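Local coordinates for homoprotocatechuate 2,3-dioxygenase (Brevibacterium fuscum, PDB 4Z6M), which probably uses an iron(II) ion and molecular oxygen to cleave the aromatic ring of homoprotocatechuate, as an extradiol dioxygenase, at residues K7-A19 with F79-Y93. The protein carries 1 engineered substitution. Residues are numbered along the deposited sequence; the frame is centred on the assembly and turned at random.
Sequences KPVAPAPDILRCA and FRVRTPEDVDKAEAY
Pro8 lies over one face of the Tyr93 ring, its CG 3.6 Å from the ring centroid, a CH-pi contact that begins a close-packed seam between the N-terminal arm and helix 84-93. Tyr93 swings its ring to the arm through a CG trans to its own amide nitrogen (chi1 -169°); there Ala10 O meets the edge and Ala12 CB lies 3.9 Å from CE1. Further along, Pro13 CG packs against Ala90 CB at 3.8 Å. Asp86 works in two directions: OD1 takes an almost straight bond from Asp14 N (2.9 Å, 176°), from well above the carboxylate plane, while OD2 is held by Thr83 OG1 and, weakly, by Thr83 N. Thr83 OG1 accepts from Asp86 N: a capping box with Thr83 at the N-cap.

The solvent side is looser: the bent Lys89 chain crosses Pro11 at about a right angle, CE 3.9 Å from Pro11 CG, and a water links Pro11 O to Lys89 O.

Asp14 grips Arg82 twice, O taking its backbone N and OD2 its NE (2.9 Å), a salt bridge with planes 48° apart; a second water joins Asp14 OD1 to Arg82 NH2. Leu16 CD2 sits over one guanidinium face, offset toward its rim.

Leu16 N bonds to Arg80 O and Arg80 N to Arg17 O, the register slipping by one: an antiparallel strand pair with a beta bulge, in the mixed sheet of a glyoxalase-superfamily domain.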
loop_
_atom_site.group_PDB
_atom_site.type_symbol
_atom_site.label_atom_id
_atom_site.label_comp_id
_atom_site.label_asym_id
_atom_site.label_seq_id
_atom_site.Cartn_x
_atom_site.Cartn_y
_atom_site.Cartn_z
ATOM N N LYS A 7 6.946 29.094 36.037
ATOM C CA LYS A 7 5.738 28.281 36.101
ATOM C C LYS A 7 4.664 29.037 36.875
ATOM O O LYS A 7 4.855 29.321 38.066
ATOM C CB LYS A 7 6.032 26.957 36.804
ATOM C CG LYS A 7 4.831 26.030 36.880
ATOM C CD LYS A 7 5.174 24.712 37.550
ATOM C CE LYS A 7 3.908 23.927 37.833
ATOM N NZ LYS A 7 4.180 22.563 38.363
ATOM N N PRO A 8 3.522 29.335 36.230
ATOM C CA PRO A 8 2.461 30.022 36.965
ATOM C C PRO A 8 1.932 29.240 38.159
ATOM O O PRO A 8 1.977 28.006 38.178
ATOM C CB PRO A 8 1.373 30.227 35.913
ATOM C CG PRO A 8 2.111 30.238 34.609
ATOM C CD PRO A 8 3.197 29.206 34.798
ATOM N N VAL A 9 1.405 29.952 39.148
ATOM C CA VAL A 9 0.571 29.308 40.157
ATOM C C VAL A 9 -0.761 28.838 39.543
ATOM O O VAL A 9 -1.256 27.776 39.874
ATOM C CB VAL A 9 0.347 30.241 41.372
ATOM C CG1 VAL A 9 -0.634 29.632 42.371
ATOM C CG2 VAL A 9 1.685 30.509 42.038
ATOM N N ALA A 10 -1.326 29.641 38.651
ATOM C CA ALA A 10 -2.593 29.310 37.996
ATOM C C ALA A 10 -2.472 27.994 37.213
ATOM O O ALA A 10 -1.455 27.769 36.571
ATOM C CB ALA A 10 -2.967 30.437 37.056
ATOM N N PRO A 11 -3.509 27.133 37.256
ATOM C CA PRO A 11 -3.393 25.851 36.537
ATOM C C PRO A 11 -3.396 26.015 35.015
ATOM O O PRO A 11 -4.075 26.886 34.481
ATOM C CB PRO A 11 -4.646 25.095 36.969
ATOM C CG PRO A 11 -5.636 26.171 37.253
ATOM C CD PRO A 11 -4.808 27.232 37.947
ATOM N N ALA A 12 -2.660 25.159 34.319
ATOM C CA ALA A 12 -2.665 25.185 32.859
ATOM C C ALA A 12 -4.046 24.762 32.341
ATOM O O ALA A 12 -4.708 23.902 32.946
ATOM C CB ALA A 12 -1.589 24.273 32.289
ATOM N N PRO A 13 -4.460 25.325 31.204
ATOM C CA PRO A 13 -5.636 24.797 30.525
ATOM C C PRO A 13 -5.347 23.378 30.055
ATOM O O PRO A 13 -4.215 23.072 29.707
ATOM C CB PRO A 13 -5.785 25.723 29.309
ATOM C CG PRO A 13 -4.390 26.167 29.031
ATOM C CD PRO A 13 -3.812 26.380 30.406
ATOM N N ASP A 14 -6.366 22.527 30.068
ATOM C CA ASP A 14 -6.283 21.157 29.576
ATOM C C ASP A 14 -6.396 21.213 28.073
ATOM O O ASP A 14 -7.502 21.328 27.522
ATOM C CB ASP A 14 -7.389 20.296 30.201
ATOM C CG ASP A 14 -7.324 18.846 29.769
ATOM O OD1 ASP A 14 -6.537 18.553 28.839
ATOM O OD2 ASP A 14 -8.079 18.003 30.324
ATOM N N ILE A 15 -5.257 21.085 27.407
ATOM C CA ILE A 15 -5.194 21.138 25.954
ATOM C C ILE A 15 -5.428 19.731 25.392
ATOM O O ILE A 15 -4.753 18.769 25.784
ATOM C CB ILE A 15 -3.844 21.690 25.483
ATOM C CG1 ILE A 15 -3.658 23.147 25.955
ATOM C CG2 ILE A 15 -3.690 21.557 23.973
ATOM C CD1 ILE A 15 -2.196 23.567 26.022
ATOM N N LEU A 16 -6.351 19.624 24.439
ATOM C CA LEU A 16 -6.612 18.347 23.767
ATOM C C LEU A 16 -5.603 18.021 22.665
ATOM O O LEU A 16 -5.116 16.887 22.574
ATOM C CB LEU A 16 -8.009 18.365 23.166
ATOM C CG LEU A 16 -9.191 18.537 24.110
ATOM C CD1 LEU A 16 -10.450 18.831 23.299
ATOM C CD2 LEU A 16 -9.339 17.281 24.974
ATOM N N ARG A 17 -5.358 18.985 21.784
ATOM C CA ARG A 17 -4.683 18.731 20.510
ATOM C C ARG A 17 -4.508 20.029 19.775
ATOM O O ARG A 17 -5.256 20.991 20.001
ATOM C CB ARG A 17 -5.467 17.771 19.602
ATOM C CG ARG A 17 -6.905 18.211 19.327
ATOM C CD ARG A 17 -7.456 17.490 18.120
ATOM N NE ARG A 17 -8.871 17.752 17.864
ATOM C CZ ARG A 17 -9.414 17.822 16.649
ATOM N NH1 ARG A 17 -10.720 18.002 16.515
ATOM N NH2 ARG A 17 -8.666 17.697 15.568
ATOM N N CYS A 18 -3.579 20.034 18.833
ATOM C CA CYS A 18 -3.626 21.019 17.766
ATOM C C CYS A 18 -4.929 20.892 16.994
ATOM O O CYS A 18 -5.463 19.796 16.820
ATOM C CB CYS A 18 -2.433 20.893 16.833
ATOM S SG CYS A 18 -2.326 19.369 15.897
ATOM N N ALA A 19 -5.465 22.024 16.572
ATOM C CA ALA A 19 -6.787 22.019 15.918
ATOM C C ALA A 19 -6.849 22.730 14.578
ATOM O O ALA A 19 -7.461 22.222 13.646
ATOM C CB ALA A 19 -7.846 22.587 16.832
ATOM N N PHE A 79 -5.157 25.596 19.450
ATOM C CA PHE A 79 -5.302 24.341 20.166
ATOM C C PHE A 79 -6.687 24.286 20.779
ATOM O O PHE A 79 -7.163 25.272 21.339
ATOM C CB PHE A 79 -4.272 24.262 21.287
ATOM C CG PHE A 79 -2.856 24.333 20.804
ATOM C CD1 PHE A 79 -2.174 23.199 20.436
ATOM C CD2 PHE A 79 -2.200 25.552 20.693
ATOM C CE1 PHE A 79 -0.866 23.252 19.978
ATOM C CE2 PHE A 79 -0.877 25.626 20.236
ATOM C CZ PHE A 79 -0.216 24.469 19.865
ATOM N N ARG A 80 -7.351 23.138 20.631
ATOM C CA ARG A 80 -8.619 22.928 21.313
ATOM C C ARG A 80 -8.380 22.474 22.744
ATOM O O ARG A 80 -7.483 21.667 23.004
ATOM C CB ARG A 80 -9.498 21.949 20.557
ATOM C CG ARG A 80 -10.958 22.052 20.949
ATOM C CD ARG A 80 -11.886 21.169 20.145
ATOM N NE ARG A 80 -13.253 21.500 20.464
ATOM C CZ ARG A 80 -14.294 20.684 20.391
ATOM N NH1 ARG A 80 -14.178 19.437 19.964
ATOM N NH2 ARG A 80 -15.474 21.131 20.765
ATOM N N VAL A 81 -9.164 23.027 23.657
ATOM C CA VAL A 81 -9.128 22.671 25.066
ATOM C C VAL A 81 -10.356 21.853 25.465
ATOM O O VAL A 81 -11.341 21.777 24.718
ATOM C CB VAL A 81 -8.967 23.908 25.966
ATOM C CG1 VAL A 81 -7.678 24.600 25.655
ATOM C CG2 VAL A 81 -10.139 24.875 25.844
ATOM N N ARG A 82 -10.288 21.215 26.624
ATOM C CA ARG A 82 -11.258 20.155 26.951
ATOM C C ARG A 82 -12.650 20.686 27.262
ATOM O O ARG A 82 -13.632 20.037 26.928
ATOM C CB ARG A 82 -10.769 19.311 28.116
ATOM C CG ARG A 82 -11.685 18.124 28.416
ATOM C CD ARG A 82 -11.089 17.152 29.410
ATOM N NE ARG A 82 -9.959 16.450 28.816
ATOM C CZ ARG A 82 -10.067 15.422 27.970
ATOM N NH1 ARG A 82 -11.254 14.911 27.656
ATOM N NH2 ARG A 82 -8.969 14.861 27.478
ATOM N N THR A 83 -12.735 21.856 27.897
ATOM C CA THR A 83 -14.024 22.381 28.374
ATOM C C THR A 83 -14.056 23.887 28.157
ATOM O O THR A 83 -13.002 24.535 28.037
ATOM C CB THR A 83 -14.247 22.132 29.881
ATOM O OG1 THR A 83 -13.309 22.894 30.636
ATOM C CG2 THR A 83 -14.101 20.683 30.245
ATOM N N PRO A 84 -15.261 24.481 28.186
ATOM C CA PRO A 84 -15.325 25.927 28.111
ATOM C C PRO A 84 -14.496 26.630 29.194
ATOM O O PRO A 84 -13.871 27.656 28.929
ATOM C CB PRO A 84 -16.817 26.211 28.278
ATOM C CG PRO A 84 -17.493 24.997 27.733
ATOM C CD PRO A 84 -16.595 23.858 28.094
ATOM N N GLU A 85 -14.475 26.056 30.389
ATOM C CA GLU A 85 -13.768 26.612 31.537
ATOM C C GLU A 85 -12.246 26.630 31.329
ATOM O O GLU A 85 -11.533 27.438 31.928
ATOM C CB GLU A 85 -14.141 25.800 32.786
ATOM C CG GLU A 85 -15.603 25.969 33.229
ATOM C CD GLU A 85 -16.667 25.183 32.436
ATOM O OE1 GLU A 85 -17.863 25.549 32.588
ATOM O OE2 GLU A 85 -16.353 24.218 31.685
ATOM N N ASP A 86 -11.742 25.764 30.444
ATOM C CA ASP A 86 -10.321 25.789 30.115
ATOM C C ASP A 86 -9.919 27.033 29.337
ATOM O O ASP A 86 -8.747 27.405 29.356
ATOM C CB ASP A 86 -9.900 24.523 29.365
ATOM C CG ASP A 86 -9.824 23.323 30.275
ATOM O OD1 ASP A 86 -8.936 23.318 31.158
ATOM O OD2 ASP A 86 -10.629 22.388 30.095
ATOM N N VAL A 87 -10.863 27.695 28.673
ATOM C CA VAL A 87 -10.533 28.977 28.037
ATOM C C VAL A 87 -10.263 30.042 29.112
ATOM O O VAL A 87 -9.286 30.800 28.996
ATOM C CB VAL A 87 -11.597 29.411 27.005
ATOM C CG1 VAL A 87 -11.188 30.699 26.303
ATOM C CG2 VAL A 87 -11.829 28.292 25.983
ATOM N N ASP A 88 -11.087 30.056 30.164
ATOM C CA ASP A 88 -10.817 30.900 31.336
ATOM C C ASP A 88 -9.466 30.557 31.965
ATOM O O ASP A 88 -8.710 31.456 32.325
ATOM C CB ASP A 88 -11.900 30.757 32.411
ATOM C CG ASP A 88 -13.255 31.202 31.949
ATOM O OD1 ASP A 88 -13.335 32.223 31.243
ATOM O OD2 ASP A 88 -14.241 30.541 32.354
ATOM N N LYS A 89 -9.161 29.266 32.105
ATOM C CA LYS A 89 -7.861 28.872 32.656
ATOM C C LYS A 89 -6.721 29.383 31.793
ATOM O O LYS A 89 -5.713 29.860 32.307
ATOM C CB LYS A 89 -7.761 27.368 32.856
ATOM C CG LYS A 89 -8.668 26.880 33.981
ATOM C CD LYS A 89 -8.959 25.404 33.928
ATOM C CE LYS A 89 -7.815 24.589 34.468
ATOM N NZ LYS A 89 -8.297 23.792 35.644
ATOM N N ALA A 90 -6.877 29.294 30.474
ATOM C CA ALA A 90 -5.829 29.779 29.571
ATOM C C ALA A 90 -5.605 31.291 29.725
ATOM O O ALA A 90 -4.467 31.776 29.756
ATOM C CB ALA A 90 -6.155 29.433 28.123
ATOM N N GLU A 91 -6.692 32.037 29.872
ATOM C CA GLU A 91 -6.580 33.482 30.040
ATOM C C GLU A 91 -5.826 33.821 31.331
ATOM O O GLU A 91 -4.913 34.630 31.322
ATOM C CB GLU A 91 -7.967 34.116 30.039
ATOM C CG GLU A 91 -7.975 35.625 30.049
ATOM C CD GLU A 91 -9.371 36.180 29.814
ATOM O OE1 GLU A 91 -10.341 35.598 30.339
ATOM O OE2 GLU A 91 -9.495 37.195 29.116
ATOM N N ALA A 92 -6.203 33.182 32.438
ATOM C CA ALA A 92 -5.541 33.406 33.731
ATOM C C ALA A 92 -4.067 33.005 33.694
ATOM O O ALA A 92 -3.216 33.677 34.266
ATOM C CB ALA A 92 -6.254 32.638 34.846
ATOM N N TYR A 93 -3.780 31.912 33.008
ATOM C CA TYR A 93 -2.417 31.391 32.917
ATOM C C TYR A 93 -1.512 32.374 32.172
ATOM O O TYR A 93 -0.439 32.751 32.665
ATOM C CB TYR A 93 -2.454 30.042 32.219
ATOM C CG TYR A 93 -1.177 29.240 32.259
ATOM C CD1 TYR A 93 -0.943 28.345 33.293
ATOM C CD2 TYR A 93 -0.257 29.290 31.214
ATOM C CE1 TYR A 93 0.186 27.549 33.323
ATOM C CE2 TYR A 93 0.898 28.517 31.253
ATOM C CZ TYR A 93 1.103 27.637 32.296
ATOM O OH TYR A 93 2.225 26.842 32.334
HETATM O O HOH W 1 -5.472 29.141 35.015
HETATM O O HOH W 2 -6.517 16.160 27.758
#